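Local atomic coordinates of malonyl CoA-acyl carrier protein transacylase (Staphylococcus aureus, PDB entry 3IM9), a protein that transfers the malonyl group from malonyl-CoA to holo-acyl carrier protein, supplying malonyl-ACP for fatty acid biosynthesis. Residues Asp29-Asn34 with Glu39-Ala44; Ser154-Ser157 with Ile161-Pro164; Asn265-Leu270 with Gly289-Ile294. All blocks are in the same frame, centred on the assembly; numbering follows the deposited sequence.

The three contacts lie in series along one acyltransferase chain, and none touches another. Interactions 1 and 2 fall on opposite sides of the chain's centre, their own centres 44 Å apart: 29-34 with 39-44 packs a loop onto the middle of helix 35-47, while 154-157 with 161-164 is the helix-to-strand turn leading into the mixed sheet. Interaction 3, where helices 263-272 and 286-294 cross, is nearer the middle; its nearest atoms are about 11 Å from interaction 2 and about 19 Å from interaction 1. Interaction 2 comes near the probable active site, with the side chains of Ile161 and His207 about 11 Å apart. Interactions 1 and 3 lie away from the active-site and calcium-binding residues.

Interaction 1: residues Asp29-Asn34 with Glu39-Ala44; sequences DLFNNN and EILTSA
Apolar packing joins Leu30 and Phe31 to Leu41 on helix 35-47. Leu41 is the buried partner common to both: its CD1 lies 4.0 Å from Leu30 CB, and its CB is 3.8 Å from Phe31 CD2. The phenyl group meets Leu41 at a slant, so that CD2 and CE2 do the touching. With CG anti to the backbone N, the Phe31 chi1 of -171° brings these two ring atoms round to Leu41 and Thr42. The carboxamide of Asn32 lies over the centre of one ring face, its CG 4.1 Å above the plane.

This is a loop folded back on the helix that follows it: Asn34 is the N-cap of helix 35-47 and uses OD1 to hold the N-H of Ala37. Helix 52-57 adds Leu53 to the surroundings of both Phe31 and Leu41, and helix 67-84 brings Leu81 to Leu30.

Polar atoms contribute from the margin. Thr42 OG1 reaches the ring edge close to its plane, 3.8 Å from Phe31 CE2, while hydrogen-bonding to Thr38 O. Within the loop, Asn33 N bonds to Leu30 O at 2.9 Å, and Asn33 ND2 reaches back to Asp29 O at 3.0 Å, arriving well above the carbonyl plane.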
loop_
_atom_site.group_PDB
_atom_site.type_symbol
_atom_site.label_atom_id
_atom_site.label_comp_id
_atom_site.label_asym_id
_atom_site.label_seq_id
_atom_site.Cartn_x
_atom_site.Cartn_y
_atom_site.Cartn_z
ATOM N N ASP A 29 -5.262 18.269 -10.405
ATOM C CA ASP A 29 -6.599 18.720 -10.612
ATOM C C ASP A 29 -7.292 19.143 -9.349
ATOM O O ASP A 29 -8.324 19.900 -9.408
ATOM C CB ASP A 29 -7.388 17.672 -11.378
ATOM C CG ASP A 29 -7.487 16.294 -10.633
ATOM O OD1 ASP A 29 -8.500 15.587 -10.858
ATOM O OD2 ASP A 29 -6.535 16.023 -9.862
ATOM N N LEU A 30 -6.846 18.667 -8.198
ATOM C CA LEU A 30 -7.478 19.051 -6.924
ATOM C C LEU A 30 -7.023 20.425 -6.440
ATOM O O LEU A 30 -7.773 21.121 -5.759
ATOM C CB LEU A 30 -7.119 17.953 -5.863
ATOM C CG LEU A 30 -7.662 16.546 -6.168
ATOM C CD1 LEU A 30 -6.993 15.612 -5.152
ATOM C CD2 LEU A 30 -9.174 16.486 -6.050
ATOM N N PHE A 31 -5.736 20.719 -6.659
ATOM C CA PHE A 31 -5.093 21.817 -5.966
ATOM C C PHE A 31 -5.778 23.150 -6.395
ATOM O O PHE A 31 -5.826 23.496 -7.616
ATOM C CB PHE A 31 -3.578 21.834 -6.247
ATOM C CG PHE A 31 -2.841 22.762 -5.445
ATOM C CD1 PHE A 31 -1.972 23.691 -6.022
ATOM C CD2 PHE A 31 -2.911 22.687 -4.012
ATOM C CE1 PHE A 31 -1.211 24.560 -5.128
ATOM C CE2 PHE A 31 -2.155 23.493 -3.182
ATOM C CZ PHE A 31 -1.281 24.445 -3.740
ATOM N N ASN A 32 -6.205 23.876 -5.352
ATOM C CA ASN A 32 -6.957 25.164 -5.556
ATOM C C ASN A 32 -8.253 25.027 -6.267
ATOM O O ASN A 32 -8.779 26.054 -6.713
ATOM C CB ASN A 32 -6.078 26.213 -6.262
ATOM C CG ASN A 32 -4.858 26.620 -5.373
ATOM O OD1 ASN A 32 -5.021 26.755 -4.151
ATOM N ND2 ASN A 32 -3.672 26.761 -5.946
ATOM N N ASN A 33 -8.763 23.797 -6.399
ATOM C CA ASN A 33 -10.097 23.542 -6.964
ATOM C C ASN A 33 -11.068 22.895 -6.017
ATOM O O ASN A 33 -12.207 22.602 -6.376
ATOM C CB ASN A 33 -9.969 22.691 -8.271
ATOM C CG ASN A 33 -9.239 23.458 -9.368
ATOM O OD1 ASN A 33 -9.608 24.602 -9.666
ATOM N ND2 ASN A 33 -8.183 22.862 -9.970
ATOM N N ASN A 34 -10.584 22.526 -4.844
ATOM C CA ASN A 34 -11.407 21.960 -3.825
ATOM C C ASN A 34 -10.839 22.327 -2.509
ATOM O O ASN A 34 -9.644 22.070 -2.271
ATOM C CB ASN A 34 -11.522 20.433 -4.015
ATOM C CG ASN A 34 -12.360 19.791 -2.936
ATOM O OD1 ASN A 34 -11.894 19.579 -1.810
ATOM N ND2 ASN A 34 -13.641 19.595 -3.227
ATOM N N GLU A 39 -6.505 21.948 1.487
ATOM C CA GLU A 39 -5.985 21.950 2.858
ATOM C C GLU A 39 -4.948 20.813 3.126
ATOM O O GLU A 39 -3.905 21.060 3.747
ATOM C CB GLU A 39 -7.158 21.813 3.789
ATOM C CG GLU A 39 -6.730 21.813 5.246
ATOM C CD GLU A 39 -7.927 21.873 6.218
ATOM O OE1 GLU A 39 -9.143 21.631 5.812
ATOM O OE2 GLU A 39 -7.602 22.160 7.409
ATOM N N ILE A 40 -5.261 19.630 2.587
ATOM C CA ILE A 40 -4.356 18.509 2.734
ATOM C C ILE A 40 -3.092 18.762 1.932
ATOM O O ILE A 40 -1.962 18.598 2.421
ATOM C CB ILE A 40 -5.011 17.195 2.300
ATOM C CG1 ILE A 40 -6.205 16.779 3.206
ATOM C CG2 ILE A 40 -3.982 16.036 2.263
ATOM C CD1 ILE A 40 -5.818 16.583 4.686
ATOM N N LEU A 41 -3.262 19.178 0.661
ATOM C CA LEU A 41 -2.054 19.386 -0.171
ATOM C C LEU A 41 -1.144 20.458 0.407
ATOM O O LEU A 41 0.059 20.319 0.395
ATOM C CB LEU A 41 -2.563 19.752 -1.608
ATOM C CG LEU A 41 -3.191 18.554 -2.268
ATOM C CD1 LEU A 41 -4.105 19.016 -3.414
ATOM C CD2 LEU A 41 -2.109 17.633 -2.962
ATOM N N THR A 42 -1.722 21.551 0.912
ATOM C CA THR A 42 -0.932 22.627 1.507
ATOM C C THR A 42 -0.364 22.187 2.848
ATOM O O THR A 42 0.785 22.557 3.139
ATOM C CB THR A 42 -1.835 23.847 1.769
ATOM O OG1 THR A 42 -2.264 24.393 0.507
ATOM C CG2 THR A 42 -1.114 24.918 2.523
ATOM N N SER A 43 -1.057 21.290 3.554
ATOM C CA SER A 43 -0.443 20.770 4.805
ATOM C C SER A 43 0.830 20.025 4.505
ATOM O O SER A 43 1.830 20.192 5.155
ATOM C CB SER A 43 -1.422 19.890 5.551
ATOM O OG SER A 43 -0.866 19.363 6.758
ATOM N N ALA A 44 0.766 19.169 3.484
ATOM C CA ALA A 44 1.947 18.371 3.096
ATOM C C ALA A 44 3.068 19.329 2.657
ATOM O O ALA A 44 4.241 19.174 3.018
ATOM C CB ALA A 44 1.560 17.449 1.926
#

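Interaction 2: residues Ser154-Ser157 with Ile161-Pro164; sequences SLSS and IIEP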
loop_
_atom_site.group_PDB
_atom_site.type_symbol
_atom_site.label_atom_id
_atom_site.label_comp_id
_atom_site.label_asym_id
_atom_site.label_seq_id
_atom_site.Cartn_x
_atom_site.Cartn_y
_atom_site.Cartn_z
ATOM N N SER A 154 13.886 -23.201 -2.858
ATOM C CA SER A 154 14.961 -23.753 -3.622
ATOM C C SER A 154 16.119 -22.802 -3.794
ATOM O O SER A 154 17.308 -23.211 -3.794
ATOM C CB SER A 154 14.448 -24.246 -4.993
ATOM O OG SER A 154 13.439 -25.260 -4.819
ATOM N N LEU A 155 15.802 -21.536 -4.128
ATOM C CA LEU A 155 16.901 -20.622 -4.450
ATOM C C LEU A 155 17.606 -20.091 -3.196
ATOM O O LEU A 155 18.787 -19.720 -3.287
ATOM C CB LEU A 155 16.359 -19.416 -5.269
ATOM C CG LEU A 155 16.223 -19.662 -6.783
ATOM C CD1 LEU A 155 15.680 -20.945 -7.221
ATOM C CD2 LEU A 155 15.321 -18.457 -7.322
ATOM N N SER A 156 16.853 -20.027 -2.081
ATOM C CA SER A 156 17.423 -19.526 -0.819
ATOM C C SER A 156 18.507 -20.493 -0.374
ATOM O O SER A 156 18.247 -21.643 -0.200
ATOM C CB SER A 156 16.355 -19.388 0.252
ATOM O OG SER A 156 15.458 -18.334 -0.175
ATOM N N SER A 157 19.705 -19.982 -0.251
ATOM C CA SER A 157 20.924 -20.804 -0.052
ATOM C C SER A 157 22.126 -19.903 0.123
ATOM O O SER A 157 22.137 -18.709 -0.284
ATOM C CB SER A 157 21.161 -21.756 -1.251
ATOM O OG SER A 157 21.277 -21.041 -2.474
ATOM N N ILE A 161 18.687 -15.054 0.771
ATOM C CA ILE A 161 17.262 -15.402 0.854
ATOM C C ILE A 161 16.439 -14.650 -0.181
ATOM O O ILE A 161 16.766 -13.525 -0.605
ATOM C CB ILE A 161 16.675 -15.143 2.248
ATOM C CG1 ILE A 161 16.680 -13.671 2.507
ATOM C CG2 ILE A 161 17.468 -15.985 3.350
ATOM C CD1 ILE A 161 15.787 -13.318 3.605
ATOM N N ILE A 162 15.362 -15.312 -0.599
ATOM C CA ILE A 162 14.313 -14.664 -1.409
ATOM C C ILE A 162 12.990 -15.168 -0.841
ATOM O O ILE A 162 12.860 -16.373 -0.522
ATOM C CB ILE A 162 14.544 -15.004 -2.870
ATOM C CG1 ILE A 162 13.519 -14.402 -3.755
ATOM C CG2 ILE A 162 14.628 -16.473 -3.108
ATOM C CD1 ILE A 162 13.862 -14.568 -5.304
ATOM N N GLU A 163 11.999 -14.304 -0.681
ATOM C CA GLU A 163 10.765 -14.679 0.031
ATOM C C GLU A 163 9.581 -14.047 -0.689
ATOM O O GLU A 163 9.693 -12.935 -1.223
ATOM C CB GLU A 163 10.762 -14.031 1.442
ATOM C CG GLU A 163 11.793 -14.602 2.371
ATOM C CD GLU A 163 12.082 -13.723 3.585
ATOM O OE1 GLU A 163 12.850 -14.169 4.451
ATOM O OE2 GLU A 163 11.555 -12.639 3.731
ATOM N N PRO A 164 8.384 -14.641 -0.608
ATOM C CA PRO A 164 7.166 -13.944 -1.100
ATOM C C PRO A 164 7.012 -12.717 -0.235
ATOM O O PRO A 164 7.168 -12.756 1.031
ATOM C CB PRO A 164 6.044 -14.980 -0.811
ATOM C CG PRO A 164 6.752 -16.380 -0.947
ATOM C CD PRO A 164 8.097 -16.058 -0.190
#
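Ser156 meets Ile162 through a hydroxyl turned beside its own backbone N and anti to the carbonyl carbon (chi1 -67°), which aims OG at the start of the strand. Ile162 has CG1 anti to its N (chi1 179°), leaving the branch methyl CG2 between N and carbonyl carbon, where it faces the end of helix 145-155.

The hydrogen bond is nearly straight: Ile162 N donates to Ser156 OG over 3.1 Å, with an angle of 166° at the hydrogen. The same oxygen is also hydrogen-bonded to Cys152 O in the last turn of the helix, so one hydroxyl ties the helix end to the first N-H of the strand. Ser156 OG also lies against Ile161 CA and Ile162 CG2, 3.6 Å from each. The CB bond of Ile161 points away from the helix end, though CB stays within 4.2 Å of Ser156 OG; its side chain touches Ser209 and Leu210.

Beside this polar link runs an apolar one. Ile162 CG2 rests 4.0 Å from Leu155 CB, and both residues pack on Leu185 of helix 179-188, with Leu181 and Ile182 of that helix adding to the cover over the buried Ile162. On the loop side, Ser157 OG donates to Leu155 O at 2.9 Å, coming from above the carbonyl plane and holding the turn close to the helix end.

Ser156 is where the chain leaves helical geometry, and within a few residues it continues as strand 162-169, next to strand 172-176 in the mixed sheet. The contact is thus the turn from the first helix into the second strand of a beta-alpha-beta-beta-alpha-beta unit, with helix 179-188 as the second helix beside it, an arrangement characteristic of a ferredoxin-like subdomain.

Interaction 3: residues Asn265-Leu270 with Gly289-Ile294; sequences NSTEWL and GLIKKI
Two helices that flank strand 275-281, one before it and one after, cross here in an alpha/beta fold: 265-270 and 289-294 run with their axes 10.5 Å apart at closest approach and a crossing angle of -66°. Thr267 is the buried residue that fills the crossing, and both its OG1 and its CG2 lie against the isoleucines. The methyl CG2 comes 3.9 Å from Ile291 CG1 and is equally close to Ile294 CG2. The hydroxyl, placed beside the backbone N by chi1 of -62°, has Ile294 CD1 packed against OG1 at 3.8 Å. A hydrogen bond to Phe263 O, a turn earlier, gives it a partner in its own helix although apolar atoms lie against it.

At the solvent-facing margin, Glu268 lays its CG 4.0 Å from Ile294 CG2, and its extended chain runs alongside Ile294, leaving OE2 near CG2. There a water bridges the helices, donating to Glu268 OE2 at 3.1 Å and to Ile294 O at 2.8 Å, which engages the last carbonyl of helix 286-294.

Phe263 and Ile264, at the start of the first helix, also touch Ile294. Met94 of strand 92-95 packs on Thr267, and Cys169 of strand 162-169 together with Pro170 borders Ile294, setting the helix pair between the parallel sheet and the mixed one.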
loop_
_atom_site.group_PDB
_atom_site.type_symbol
_atom_site.label_atom_id
_atom_site.label_comp_id
_atom_site.label_asym_id
_atom_site.label_seq_id
_atom_site.Cartn_x
_atom_site.Cartn_y
_atom_site.Cartn_z
ATOM N N ASN A 265 -5.392 -12.385 1.344
ATOM C CA ASN A 265 -6.150 -12.860 2.514
ATOM C C ASN A 265 -6.938 -11.720 3.113
ATOM O O ASN A 265 -8.006 -11.950 3.704
ATOM C CB ASN A 265 -5.203 -13.445 3.525
ATOM C CG ASN A 265 -4.647 -14.796 3.133
ATOM O OD1 ASN A 265 -3.637 -15.213 3.717
ATOM N ND2 ASN A 265 -5.219 -15.430 2.167
ATOM N N SER A 266 -6.400 -10.493 3.038
ATOM C CA SER A 266 -7.132 -9.315 3.565
ATOM C C SER A 266 -8.388 -9.068 2.722
ATOM O O SER A 266 -9.465 -8.718 3.333
ATOM C CB SER A 266 -6.260 -8.090 3.464
ATOM O OG SER A 266 -5.111 -8.182 4.285
ATOM N N THR A 267 -8.316 -9.154 1.384
ATOM C CA THR A 267 -9.469 -9.015 0.545
ATOM C C THR A 267 -10.515 -10.091 0.907
ATOM O O THR A 267 -11.745 -9.762 1.058
ATOM C CB THR A 267 -9.106 -9.117 -0.946
ATOM O OG1 THR A 267 -8.204 -8.029 -1.247
ATOM C CG2 THR A 267 -10.344 -8.910 -1.836
ATOM N N GLU A 268 -10.040 -11.315 1.060
ATOM C CA GLU A 268 -10.959 -12.460 1.359
ATOM C C GLU A 268 -11.615 -12.258 2.726
ATOM O O GLU A 268 -12.846 -12.507 2.874
ATOM C CB GLU A 268 -10.206 -13.749 1.272
ATOM C CG GLU A 268 -9.883 -14.017 -0.228
ATOM C CD GLU A 268 -9.182 -15.337 -0.473
ATOM O OE1 GLU A 268 -8.510 -15.796 0.471
ATOM O OE2 GLU A 268 -9.277 -15.773 -1.674
ATOM N N TRP A 269 -10.896 -11.728 3.701
ATOM C CA TRP A 269 -11.433 -11.552 5.059
ATOM C C TRP A 269 -12.527 -10.528 4.975
ATOM O O TRP A 269 -13.587 -10.681 5.600
ATOM C CB TRP A 269 -10.337 -11.111 5.982
ATOM C CG TRP A 269 -10.789 -11.031 7.425
ATOM C CD1 TRP A 269 -10.682 -12.043 8.385
ATOM C CD2 TRP A 269 -11.318 -9.884 8.111
ATOM N NE1 TRP A 269 -11.116 -11.576 9.617
ATOM C CE2 TRP A 269 -11.535 -10.267 9.481
ATOM C CE3 TRP A 269 -11.695 -8.567 7.685
ATOM C CZ2 TRP A 269 -12.068 -9.361 10.429
ATOM C CZ3 TRP A 269 -12.193 -7.669 8.622
ATOM C CH2 TRP A 269 -12.381 -8.083 9.979
ATOM N N LEU A 270 -12.351 -9.501 4.142
ATOM C CA LEU A 270 -13.323 -8.466 4.091
ATOM C C LEU A 270 -14.542 -8.962 3.410
ATOM O O LEU A 270 -15.679 -8.687 3.904
ATOM C CB LEU A 270 -12.739 -7.261 3.256
ATOM C CG LEU A 270 -11.883 -6.430 4.194
ATOM C CD1 LEU A 270 -11.070 -5.386 3.329
ATOM C CD2 LEU A 270 -12.667 -5.669 5.244
ATOM N N GLY A 289 -7.958 -3.743 -9.821
ATOM C CA GLY A 289 -7.583 -4.866 -10.718
ATOM C C GLY A 289 -7.254 -6.122 -9.969
ATOM O O GLY A 289 -7.555 -7.200 -10.432
ATOM N N LEU A 290 -6.578 -5.996 -8.828
ATOM C CA LEU A 290 -6.202 -7.159 -8.058
ATOM C C LEU A 290 -7.494 -7.751 -7.486
ATOM O O LEU A 290 -7.611 -8.968 -7.445
ATOM C CB LEU A 290 -5.279 -6.779 -6.880
ATOM C CG LEU A 290 -3.911 -6.180 -7.356
ATOM C CD1 LEU A 290 -3.109 -5.869 -6.065
ATOM C CD2 LEU A 290 -3.105 -7.176 -8.231
ATOM N N ILE A 291 -8.383 -6.919 -6.950
ATOM C CA ILE A 291 -9.614 -7.501 -6.339
ATOM C C ILE A 291 -10.459 -8.213 -7.384
ATOM O O ILE A 291 -11.009 -9.277 -7.068
ATOM C CB ILE A 291 -10.375 -6.465 -5.581
ATOM C CG1 ILE A 291 -9.527 -6.040 -4.381
ATOM C CG2 ILE A 291 -11.732 -7.035 -5.077
ATOM C CD1 ILE A 291 -10.085 -4.849 -3.592
ATOM N N LYS A 292 -10.532 -7.663 -8.597
ATOM C CA LYS A 292 -11.280 -8.318 -9.668
ATOM C C LYS A 292 -10.770 -9.734 -9.912
ATOM O O LYS A 292 -11.581 -10.630 -10.202
ATOM C CB LYS A 292 -11.197 -7.457 -10.948
ATOM C CG LYS A 292 -11.935 -8.064 -12.192
ATOM C CD LYS A 292 -13.394 -8.354 -11.984
ATOM C CE LYS A 292 -14.211 -7.030 -11.790
ATOM N NZ LYS A 292 -15.645 -7.346 -11.499
ATOM N N LYS A 293 -9.482 -9.983 -9.790
ATOM C CA LYS A 293 -8.912 -11.316 -9.984
ATOM C C LYS A 293 -9.139 -12.206 -8.798
ATOM O O LYS A 293 -9.059 -13.407 -8.895
ATOM C CB LYS A 293 -7.392 -11.219 -10.298
ATOM C CG LYS A 293 -7.146 -10.658 -11.734
ATOM C CD LYS A 293 -5.658 -10.201 -12.045
ATOM C CE LYS A 293 -5.529 -9.083 -13.170
ATOM N NZ LYS A 293 -4.371 -8.101 -13.008
ATOM N N ILE A 294 -9.360 -11.603 -7.644
ATOM C CA ILE A 294 -9.650 -12.351 -6.389
ATOM C C ILE A 294 -11.133 -12.761 -6.349
ATOM O O ILE A 294 -11.461 -13.891 -5.940
ATOM C CB ILE A 294 -9.286 -11.527 -5.125
ATOM C CG1 ILE A 294 -7.737 -11.380 -5.080
ATOM C CG2 ILE A 294 -9.790 -12.236 -3.779
ATOM C CD1 ILE A 294 -7.246 -10.228 -4.181
HETATM O O HOH W 1 -11.742 -15.270 -3.485
#